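Local coordinates for ABC transporter substrate-binding protein (PDB 6TFS), which binds a glutamate-sugar conjugate in its cleft and, as a solute-binding protein of family 5, probably delivers such compounds to an ABC transporter, at residues Y110-K115 with L128-P133; N328-T333 with G356-N361; E246-N251 with E459-W464. All blocks are in the same frame, centred on the assembly; numbering follows the deposited sequence.

Interaction 1 (Y110-K115 with L128-P133); sequences YAAIQK and LTRRVP
The methyl of Ala112 sits at the centre of this contact, with the guanidinium of Arg130 laid across it and the isopropyl group of Val132 at its flank. CB of Ala112 lies 4.0 Å above the guanidinium plane of Arg130, over the centre of the group. The Arg130 side chain starts between its own backbone N and carbonyl carbon (chi1 58°) and then runs extended to NE, which brings the guanidinium over Ala112 CB. Val132 reaches the same methyl with one branch, CG1 to Ala112 CB at 3.6 Å. On the strand side, Ile113 and Leu128 form an antiparallel non-hydrogen-bonded pair whose side chains diverge, yet CD2 of Leu128 swings back to 3.7 Å from CG1 of Ile113, so that aliphatic carbons meet beside the strand pair. Thr129 stands at about a right angle to Gln114, its OG1 3.4 Å from Gln114 CB.

A type I turn from Tyr110 to Ile113 leads into strand 113-120, an edge strand of a four-stranded antiparallel sheet, and residues 128-133 leave the neighbouring strand 123-128. Just beyond, Gln114 and Lys115 both face Thr127 in a classic beta bulge. The turn and the departing chain are tied by one straight bond, Thr129 N to Ala112 O (2.8 Å, 173° at the hydrogen), and by a water joining Ala111 O to Thr129 OG1. These two links define how the chain leaves the strand, while the Ala112 methyl is held between Val132 CG1 and the flat face of Arg130. The buried Arg130 O, with no polar partner in the model, probably costs some stability.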
loop_
_atom_site.group_PDB
_atom_site.type_symbol
_atom_site.label_atom_id
_atom_site.label_comp_id
_atom_site.label_asym_id
_atom_site.label_seq_id
_atom_site.Cartn_x
_atom_site.Cartn_y
_atom_site.Cartn_z
ATOM N N TYR A 110 9.474 -0.409 12.318
ATOM C CA TYR A 110 10.790 -0.784 12.824
ATOM C C TYR A 110 11.073 -0.322 14.250
ATOM O O TYR A 110 12.222 -0.404 14.687
ATOM C CB TYR A 110 11.879 -0.278 11.850
ATOM C CG TYR A 110 11.654 -0.755 10.438
ATOM C CD1 TYR A 110 10.858 -0.028 9.555
ATOM C CD2 TYR A 110 12.153 -1.981 10.007
ATOM C CE1 TYR A 110 10.572 -0.506 8.280
ATOM C CE2 TYR A 110 11.892 -2.458 8.725
ATOM C CZ TYR A 110 11.091 -1.724 7.872
ATOM O OH TYR A 110 10.795 -2.215 6.634
ATOM N N ALA A 111 10.030 0.129 14.984
ATOM C CA ALA A 111 10.136 0.632 16.363
ATOM C C ALA A 111 10.832 -0.336 17.336
ATOM O O ALA A 111 11.594 0.120 18.189
ATOM C CB ALA A 111 8.761 1.017 16.891
ATOM N N ALA A 112 10.606 -1.664 17.186
ATOM C CA ALA A 112 11.220 -2.672 18.050
ATOM C C ALA A 112 12.715 -2.905 17.786
ATOM O O ALA A 112 13.366 -3.485 18.642
ATOM C CB ALA A 112 10.450 -3.985 17.999
ATOM N N ILE A 113 13.270 -2.445 16.638
ATOM C CA ILE A 113 14.709 -2.606 16.366
ATOM C C ILE A 113 15.526 -1.748 17.350
ATOM O O ILE A 113 15.295 -0.544 17.467
ATOM C CB ILE A 113 15.105 -2.330 14.878
ATOM C CG1 ILE A 113 14.457 -3.365 13.910
ATOM C CG2 ILE A 113 16.638 -2.269 14.706
ATOM C CD1 ILE A 113 14.712 -3.149 12.391
ATOM N N GLN A 114 16.462 -2.390 18.059
ATOM C CA GLN A 114 17.379 -1.746 18.991
ATOM C C GLN A 114 18.640 -1.306 18.215
ATOM O O GLN A 114 19.055 -0.150 18.327
ATOM C CB GLN A 114 17.736 -2.719 20.124
ATOM C CG GLN A 114 18.660 -2.150 21.192
ATOM C CD GLN A 114 19.301 -3.265 21.984
ATOM O OE1 GLN A 114 18.658 -3.948 22.792
ATOM N NE2 GLN A 114 20.584 -3.489 21.754
ATOM N N LYS A 115 19.225 -2.229 17.416
ATOM C CA LYS A 115 20.426 -1.977 16.615
ATOM C C LYS A 115 20.560 -2.902 15.395
ATOM O O LYS A 115 20.006 -4.006 15.363
ATOM C CB LYS A 115 21.710 -2.005 17.477
ATOM C CG LYS A 115 21.985 -3.323 18.194
ATOM C CD LYS A 115 23.285 -3.277 18.981
ATOM C CE LYS A 115 23.415 -4.455 19.915
ATOM N NZ LYS A 115 24.676 -4.400 20.701
ATOM N N LEU A 128 16.518 -6.882 18.369
ATOM C CA LEU A 128 15.214 -6.329 18.722
ATOM C C LEU A 128 15.110 -6.121 20.240
ATOM O O LEU A 128 15.616 -6.939 21.003
ATOM C CB LEU A 128 14.090 -7.271 18.250
ATOM C CG LEU A 128 13.967 -7.538 16.741
ATOM C CD1 LEU A 128 12.961 -8.631 16.486
ATOM C CD2 LEU A 128 13.556 -6.286 15.988
ATOM N N THR A 129 14.442 -5.032 20.660
ATOM C CA THR A 129 14.180 -4.679 22.066
ATOM C C THR A 129 13.111 -5.630 22.626
ATOM O O THR A 129 13.162 -6.013 23.791
ATOM C CB THR A 129 13.694 -3.200 22.152
ATOM O OG1 THR A 129 14.658 -2.352 21.533
ATOM C CG2 THR A 129 13.481 -2.726 23.583
ATOM N N ARG A 130 12.135 -5.978 21.784
ATOM C CA ARG A 130 10.993 -6.838 22.084
ATOM C C ARG A 130 10.612 -7.591 20.802
ATOM O O ARG A 130 11.056 -7.218 19.713
ATOM C CB ARG A 130 9.801 -5.982 22.577
ATOM C CG ARG A 130 9.356 -4.917 21.569
ATOM C CD ARG A 130 8.109 -4.173 21.990
ATOM N NE ARG A 130 7.399 -3.631 20.827
ATOM C CZ ARG A 130 7.594 -2.418 20.314
ATOM N NH1 ARG A 130 8.471 -1.586 20.867
ATOM N NH2 ARG A 130 6.906 -2.022 19.253
ATOM N N ARG A 131 9.781 -8.628 20.937
ATOM C CA ARG A 131 9.316 -9.462 19.829
ATOM C C ARG A 131 8.407 -8.718 18.865
ATOM O O ARG A 131 7.633 -7.846 19.274
ATOM C CB ARG A 131 8.552 -10.685 20.360
ATOM C CG ARG A 131 9.437 -11.763 20.977
ATOM C CD ARG A 131 8.606 -12.880 21.589
ATOM N NE ARG A 131 7.638 -12.379 22.568
ATOM C CZ ARG A 131 7.802 -12.411 23.889
ATOM N NH1 ARG A 131 8.890 -12.961 24.419
ATOM N NH2 ARG A 131 6.871 -11.908 24.691
ATOM N N VAL A 132 8.486 -9.097 17.590
ATOM C CA VAL A 132 7.618 -8.591 16.528
ATOM C C VAL A 132 6.839 -9.777 15.927
ATOM O O VAL A 132 7.384 -10.882 15.885
ATOM C CB VAL A 132 8.340 -7.761 15.426
ATOM C CG1 VAL A 132 8.758 -6.391 15.944
ATOM C CG2 VAL A 132 9.516 -8.512 14.803
ATOM N N PRO A 133 5.589 -9.580 15.436
ATOM C CA PRO A 133 4.853 -10.704 14.807
ATOM C C PRO A 133 5.681 -11.453 13.757
ATOM O O PRO A 133 5.659 -12.674 13.744
ATOM C CB PRO A 133 3.650 -10.019 14.157
ATOM C CG PRO A 133 3.430 -8.815 15.003
ATOM C CD PRO A 133 4.788 -8.338 15.414
HETATM O O HOH W 1 13.219 -0.272 20.348
#

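Interaction 2 (N328-T333 with G356-N361); sequences NGVTVT and GGFTLN. With SO4 (sulfate ion), chain E.
Val330 to Thr333 and Phe358 to Asn361 run parallel in register, their axes 4.7 Å apart and 18° from alignment, and four backbone hydrogen bonds alternate between them from Val330 N to Gly357 O at one end to Asn361 N to Val332 O (2.8 Å) at the other. On the buried face, Val330 and Phe358 lie side by side and point the same way. The Phe358 ring leans towards the valine strand: CE2 is 4.0 Å from Val330 CG1, while CG2 of Val332 meets the ring at its edge, 4.0 Å from CD2. Leu360 bends its CD1 back towards Val332, reaching 3.7 Å from the carbonyl O.

The other face is polar. Thr331 turns its hydroxyl to Thr359, OG1 to CB 3.6 Å, with the two side chains alongside each other. Its methyl takes the position anti to the backbone N, which carries CG2 across to the amide of Asn361, 3.5 Å from ND2. At the end of the ladder, Thr333 OG1 donates to O2 of a sulfate at 2.9 Å, an ion probably from the crystallisation liquor, and accepts from a water that in turn accepts from Asn361 ND2.

The pair forms the two strands of a beta-alpha-beta unit whose crossover is helix 340-353. That helix ends in a Schellman motif with Gly357, at positive phi, as its C-prime residue, and the chain enters the second strand directly afterwards. Phe358 packs on Val353 of this helix, on Val267, Ala270 and Leu271 of helix 265-272 and, together with Val330, on Leu321 of helix 314-323.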
loop_
_atom_site.group_PDB
_atom_site.type_symbol
_atom_site.label_atom_id
_atom_site.label_comp_id
_atom_site.label_asym_id
_atom_site.label_seq_id
_atom_site.Cartn_x
_atom_site.Cartn_y
_atom_site.Cartn_z
ATOM N N ASN A 328 -32.130 19.125 10.570
ATOM C CA ASN A 328 -32.188 19.301 9.119
ATOM C C ASN A 328 -30.911 18.797 8.417
ATOM O O ASN A 328 -30.603 19.203 7.292
ATOM C CB ASN A 328 -32.545 20.745 8.746
ATOM C CG ASN A 328 -33.720 21.284 9.535
ATOM O OD1 ASN A 328 -33.556 22.170 10.360
ATOM N ND2 ASN A 328 -34.926 20.744 9.333
ATOM N N GLY A 329 -30.210 17.883 9.078
ATOM C CA GLY A 329 -28.995 17.282 8.541
ATOM C C GLY A 329 -27.704 18.023 8.825
ATOM O O GLY A 329 -27.691 19.015 9.554
ATOM N N VAL A 330 -26.604 17.503 8.254
ATOM C CA VAL A 330 -25.226 17.980 8.407
ATOM C C VAL A 330 -24.574 18.130 7.022
ATOM O O VAL A 330 -24.735 17.254 6.170
ATOM C CB VAL A 330 -24.427 16.954 9.295
ATOM C CG1 VAL A 330 -22.910 17.126 9.180
ATOM C CG2 VAL A 330 -24.848 17.034 10.752
ATOM N N THR A 331 -23.793 19.208 6.830
ATOM C CA THR A 331 -22.978 19.412 5.632
ATOM C C THR A 331 -21.518 19.175 6.023
ATOM O O THR A 331 -21.063 19.682 7.049
ATOM C CB THR A 331 -23.228 20.774 4.949
ATOM O OG1 THR A 331 -24.592 20.837 4.545
ATOM C CG2 THR A 331 -22.342 20.977 3.703
ATOM N N VAL A 332 -20.810 18.355 5.230
ATOM C CA VAL A 332 -19.399 18.025 5.432
ATOM C C VAL A 332 -18.668 18.269 4.126
ATOM O O VAL A 332 -19.146 17.846 3.070
ATOM C CB VAL A 332 -19.144 16.548 5.886
ATOM C CG1 VAL A 332 -17.761 16.412 6.528
ATOM C CG2 VAL A 332 -20.224 16.037 6.821
ATOM N N THR A 333 -17.495 18.904 4.199
ATOM C CA THR A 333 -16.644 19.140 3.037
ATOM C C THR A 333 -15.436 18.239 3.151
ATOM O O THR A 333 -14.640 18.388 4.070
ATOM C CB THR A 333 -16.279 20.629 2.867
ATOM O OG1 THR A 333 -17.480 21.385 2.761
ATOM C CG2 THR A 333 -15.428 20.875 1.623
ATOM N N GLY A 356 -29.364 9.483 4.732
ATOM C CA GLY A 356 -29.321 9.656 6.182
ATOM C C GLY A 356 -29.128 11.068 6.703
ATOM O O GLY A 356 -28.861 11.242 7.895
ATOM N N GLY A 357 -29.270 12.065 5.823
ATOM C CA GLY A 357 -29.180 13.477 6.186
ATOM C C GLY A 357 -27.831 14.160 6.025
ATOM O O GLY A 357 -27.656 15.282 6.500
ATOM N N PHE A 358 -26.873 13.520 5.352
ATOM C CA PHE A 358 -25.562 14.145 5.130
ATOM C C PHE A 358 -25.432 14.740 3.744
ATOM O O PHE A 358 -25.643 14.035 2.759
ATOM C CB PHE A 358 -24.407 13.145 5.360
ATOM C CG PHE A 358 -24.171 12.793 6.805
ATOM C CD1 PHE A 358 -24.896 11.768 7.418
ATOM C CD2 PHE A 358 -23.247 13.500 7.566
ATOM C CE1 PHE A 358 -24.700 11.461 8.768
ATOM C CE2 PHE A 358 -23.040 13.174 8.914
ATOM C CZ PHE A 358 -23.766 12.157 9.500
ATOM N N THR A 359 -25.052 16.028 3.663
ATOM C CA THR A 359 -24.716 16.676 2.398
ATOM C C THR A 359 -23.194 16.650 2.354
ATOM O O THR A 359 -22.532 17.415 3.072
ATOM C CB THR A 359 -25.298 18.103 2.261
ATOM O OG1 THR A 359 -26.722 18.035 2.301
ATOM C CG2 THR A 359 -24.856 18.802 0.944
ATOM N N LEU A 360 -22.643 15.719 1.572
ATOM C CA LEU A 360 -21.201 15.593 1.427
ATOM C C LEU A 360 -20.706 16.375 0.205
ATOM O O LEU A 360 -21.055 16.052 -0.932
ATOM C CB LEU A 360 -20.768 14.111 1.377
ATOM C CG LEU A 360 -19.267 13.818 1.177
ATOM C CD1 LEU A 360 -18.423 14.318 2.369
ATOM C CD2 LEU A 360 -19.033 12.325 0.933
ATOM N N ASN A 361 -19.917 17.421 0.453
ATOM C CA ASN A 361 -19.293 18.219 -0.598
ATOM C C ASN A 361 -17.890 17.688 -0.830
ATOM O O ASN A 361 -17.183 17.333 0.125
ATOM C CB ASN A 361 -19.299 19.713 -0.265
ATOM C CG ASN A 361 -20.694 20.328 -0.255
ATOM O OD1 ASN A 361 -21.632 19.877 -0.933
ATOM N ND2 ASN A 361 -20.860 21.387 0.507
HETATM S S SO4 E . -16.952 22.291 6.812
HETATM O O1 SO4 E . -15.951 23.310 6.484
HETATM O O2 SO4 E . -17.738 21.976 5.630
HETATM O O3 SO4 E . -16.286 21.063 7.257
HETATM O O4 SO4 E . -17.842 22.791 7.863
HETATM O O HOH W 2 -18.510 23.108 0.734
#

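Interaction 3 (E246-N251 with E459-W464); sequences EPAELN and ENLGTW. With N7T ((2~{S})-2-[[(3~{S},4~{R},5~{R})-3,4,5,6-tetrakis(oxidanyl)-2-oxidanylidene-hexyl]amino]pentanedioic acid), chain C.
Glu249 and Asn460 form an antiparallel hydrogen-bonded pair where strands 240-255 and 454-467 meet in the mixed sheet of this periplasmic-binding-protein fold, and both side chains point into the ligand site. Packing is close here: Glu249 N gives a 2.8 Å bond to Asn460 O, Asn460 N returns one of 2.9 Å to Glu249 O, and Glu459 CA makes a CA-H...O contact with Glu249 O at 3.1 Å. On the face away from the ligand, that of Leu250 and Glu459, the extended chain of Glu459 meets the Ala248 methyl, CG to CB 3.7 Å; its OE2 is hydrogen-bonded to Ser298 OG.

Towards Glu246 the contact thins. Past the cis peptide before Pro247, the exposed Glu246 side chain lies alongside that of Leu461, CG to CD2.

The ligand side is polar and densely bonded. The Glu249 carboxylate receives two bonds from the sugar-amine portion of the ligand, N to OE2 (2.8 Å) and OAR to OE1. Asn251 and Asn460, their amide planes 40° apart, share ligand hydroxyl OAS, which donates to Asn251 OD1 at 2.7 Å and accepts from Asn460 ND2. Asn251 ND2 reaches Asn460 OD1 at 2.8 Å, with that oxygen in the Asn251 amide plane.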
loop_
_atom_site.group_PDB
_atom_site.type_symbol
_atom_site.label_atom_id
_atom_site.label_comp_id
_atom_site.label_asym_id
_atom_site.label_seq_id
_atom_site.Cartn_x
_atom_site.Cartn_y
_atom_site.Cartn_z
ATOM N N GLU A 246 -4.008 -9.887 -6.030
ATOM C CA GLU A 246 -3.964 -9.744 -4.586
ATOM C C GLU A 246 -2.779 -8.816 -4.231
ATOM O O GLU A 246 -1.833 -8.703 -5.007
ATOM C CB GLU A 246 -3.775 -11.127 -3.933
ATOM C CG GLU A 246 -5.061 -11.933 -3.909
ATOM C CD GLU A 246 -4.927 -13.411 -3.581
ATOM O OE1 GLU A 246 -3.786 -13.891 -3.386
ATOM O OE2 GLU A 246 -5.976 -14.094 -3.525
ATOM N N PRO A 247 -2.797 -8.146 -3.065
ATOM C CA PRO A 247 -3.877 -8.125 -2.076
ATOM C C PRO A 247 -4.983 -7.118 -2.429
ATOM O O PRO A 247 -4.764 -6.185 -3.199
ATOM C CB PRO A 247 -3.138 -7.742 -0.788
ATOM C CG PRO A 247 -1.984 -6.879 -1.236
ATOM C CD PRO A 247 -1.687 -7.247 -2.676
ATOM N N ALA A 248 -6.165 -7.303 -1.843
ATOM C CA ALA A 248 -7.265 -6.373 -1.999
ATOM C C ALA A 248 -6.972 -5.129 -1.138
ATOM O O ALA A 248 -6.525 -5.252 0.009
ATOM C CB ALA A 248 -8.574 -7.030 -1.575
ATOM N N GLU A 249 -7.160 -3.934 -1.699
ATOM C CA GLU A 249 -6.923 -2.719 -0.919
ATOM C C GLU A 249 -8.223 -2.282 -0.273
ATOM O O GLU A 249 -9.231 -2.139 -0.963
ATOM C CB GLU A 249 -6.319 -1.600 -1.780
ATOM C CG GLU A 249 -4.918 -1.924 -2.263
ATOM C CD GLU A 249 -4.392 -0.874 -3.221
ATOM O OE1 GLU A 249 -4.846 -0.858 -4.387
ATOM O OE2 GLU A 249 -3.558 -0.044 -2.800
ATOM N N LEU A 250 -8.208 -2.106 1.053
ATOM C CA LEU A 250 -9.404 -1.701 1.788
ATOM C C LEU A 250 -9.602 -0.173 1.818
ATOM O O LEU A 250 -8.698 0.569 2.194
ATOM C CB LEU A 250 -9.402 -2.293 3.212
ATOM C CG LEU A 250 -10.547 -1.853 4.154
ATOM C CD1 LEU A 250 -11.944 -2.263 3.630
ATOM C CD2 LEU A 250 -10.319 -2.353 5.554
ATOM N N ASN A 251 -10.816 0.261 1.480
ATOM C CA ASN A 251 -11.233 1.654 1.517
ATOM C C ASN A 251 -12.064 1.895 2.749
ATOM O O ASN A 251 -12.983 1.127 3.041
ATOM C CB ASN A 251 -12.034 2.029 0.281
ATOM C CG ASN A 251 -11.340 1.712 -1.011
ATOM O OD1 ASN A 251 -10.408 2.402 -1.406
ATOM N ND2 ASN A 251 -11.814 0.725 -1.728
ATOM N N GLU A 459 -13.231 -3.541 -0.227
ATOM C CA GLU A 459 -11.841 -3.786 -0.539
ATOM C C GLU A 459 -11.818 -4.201 -2.022
ATOM O O GLU A 459 -12.778 -4.804 -2.515
ATOM C CB GLU A 459 -11.182 -4.818 0.387
ATOM C CG GLU A 459 -11.688 -6.239 0.240
ATOM C CD GLU A 459 -11.106 -7.229 1.228
ATOM O OE1 GLU A 459 -10.319 -6.826 2.115
ATOM O OE2 GLU A 459 -11.446 -8.425 1.109
ATOM N N ASN A 460 -10.770 -3.816 -2.732
ATOM C CA ASN A 460 -10.677 -4.143 -4.148
ATOM C C ASN A 460 -9.371 -4.753 -4.527
ATOM O O ASN A 460 -8.318 -4.215 -4.181
ATOM C CB ASN A 460 -10.954 -2.923 -5.059
ATOM C CG ASN A 460 -10.496 -1.576 -4.522
ATOM O OD1 ASN A 460 -11.306 -0.782 -4.036
ATOM N ND2 ASN A 460 -9.201 -1.294 -4.580
ATOM N N LEU A 461 -9.437 -5.841 -5.309
ATOM C CA LEU A 461 -8.248 -6.473 -5.890
ATOM C C LEU A 461 -7.724 -5.510 -6.974
ATOM O O LEU A 461 -8.496 -4.714 -7.514
ATOM C CB LEU A 461 -8.620 -7.820 -6.535
ATOM C CG LEU A 461 -9.083 -8.953 -5.591
ATOM C CD1 LEU A 461 -9.732 -10.092 -6.387
ATOM C CD2 LEU A 461 -7.916 -9.483 -4.717
ATOM N N GLY A 462 -6.427 -5.582 -7.263
ATOM C CA GLY A 462 -5.805 -4.784 -8.309
ATOM C C GLY A 462 -6.275 -5.290 -9.656
ATOM O O GLY A 462 -6.403 -6.500 -9.841
ATOM N N THR A 463 -6.633 -4.392 -10.561
ATOM C CA THR A 463 -7.126 -4.790 -11.905
ATOM C C THR A 463 -6.233 -4.209 -12.991
ATOM O O THR A 463 -6.001 -2.998 -13.028
ATOM C CB THR A 463 -8.567 -4.342 -12.129
ATOM O OG1 THR A 463 -8.634 -2.937 -11.860
ATOM C CG2 THR A 463 -9.552 -5.123 -11.289
ATOM N N TRP A 464 -5.712 -5.086 -13.846
ATOM C CA TRP A 464 -4.781 -4.765 -14.924
ATOM C C TRP A 464 -5.105 -5.582 -16.161
ATOM O O TRP A 464 -5.686 -6.668 -16.072
ATOM C CB TRP A 464 -3.333 -5.055 -14.458
ATOM C CG TRP A 464 -2.938 -4.221 -13.270
ATOM C CD1 TRP A 464 -3.305 -4.427 -11.971
ATOM C CD2 TRP A 464 -2.255 -2.964 -13.296
ATOM N NE1 TRP A 464 -2.873 -3.396 -11.185
ATOM C CE2 TRP A 464 -2.216 -2.484 -11.966
ATOM C CE3 TRP A 464 -1.540 -2.267 -14.285
ATOM C CZ2 TRP A 464 -1.519 -1.326 -11.609
ATOM C CZ3 TRP A 464 -0.874 -1.101 -13.935
ATOM C CH2 TRP A 464 -0.857 -0.649 -12.607
HETATM O OAN N7T C . -11.834 2.509 -5.631
HETATM C CAM N7T C . -10.846 2.919 -4.720
HETATM C CAL N7T C . -9.503 2.496 -5.276
HETATM O OAT N7T C . -9.166 3.293 -6.394
HETATM C CAK N7T C . -8.408 2.550 -4.198
HETATM O OAS N7T C . -8.624 1.544 -3.225
HETATM C CAJ N7T C . -7.011 2.390 -4.785
HETATM O OAR N7T C . -6.834 1.163 -5.430
HETATM C CAI N7T C . -5.889 2.403 -3.760
HETATM O OAQ N7T C . -5.974 1.826 -2.662
HETATM C CAH N7T C . -4.583 3.092 -4.203
HETATM N N N7T C . -3.455 2.695 -3.382
HETATM C CA N7T C . -3.171 3.678 -2.351
HETATM C C N7T C . -2.901 5.062 -2.894
HETATM O O N7T C . -2.150 5.235 -3.867
HETATM C CB N7T C . -2.016 3.166 -1.503
HETATM C CG N7T C . -1.796 4.021 -0.221
HETATM C CD N7T C . -0.798 3.467 0.753
HETATM O OE1 N7T C . -0.627 4.075 1.832
HETATM O OE2 N7T C . -0.141 2.420 0.527
HETATM O OXT N7T C . -3.448 6.047 -2.342
HETATM O O HOH W 3 -6.419 -2.503 -5.721
#

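Of the three contacts, interaction 3 alone touches the bound sugar-glutamate ligand, which is also hydrogen-bonded to Thr26, Arg284, His367, His371, Tyr384 and Arg388. Interaction 2 falls within the chain between the two strands of interaction 3. Their centres are 29 Å apart, and the nearest atoms about 12 Å. Helix 340-353, the crossover of interaction 2, also bridges the gap: Leu360 packs on its Ile349 and Val353, and Asn251 of interaction 3 on its Leu342 and Leu345. The Leu360 side chain remains about 14 Å from the ligand. Interaction 1 closes earlier in the chain and lies apart, its centre 30 Å from that of interaction 3 and 44 Å from that of interaction 2.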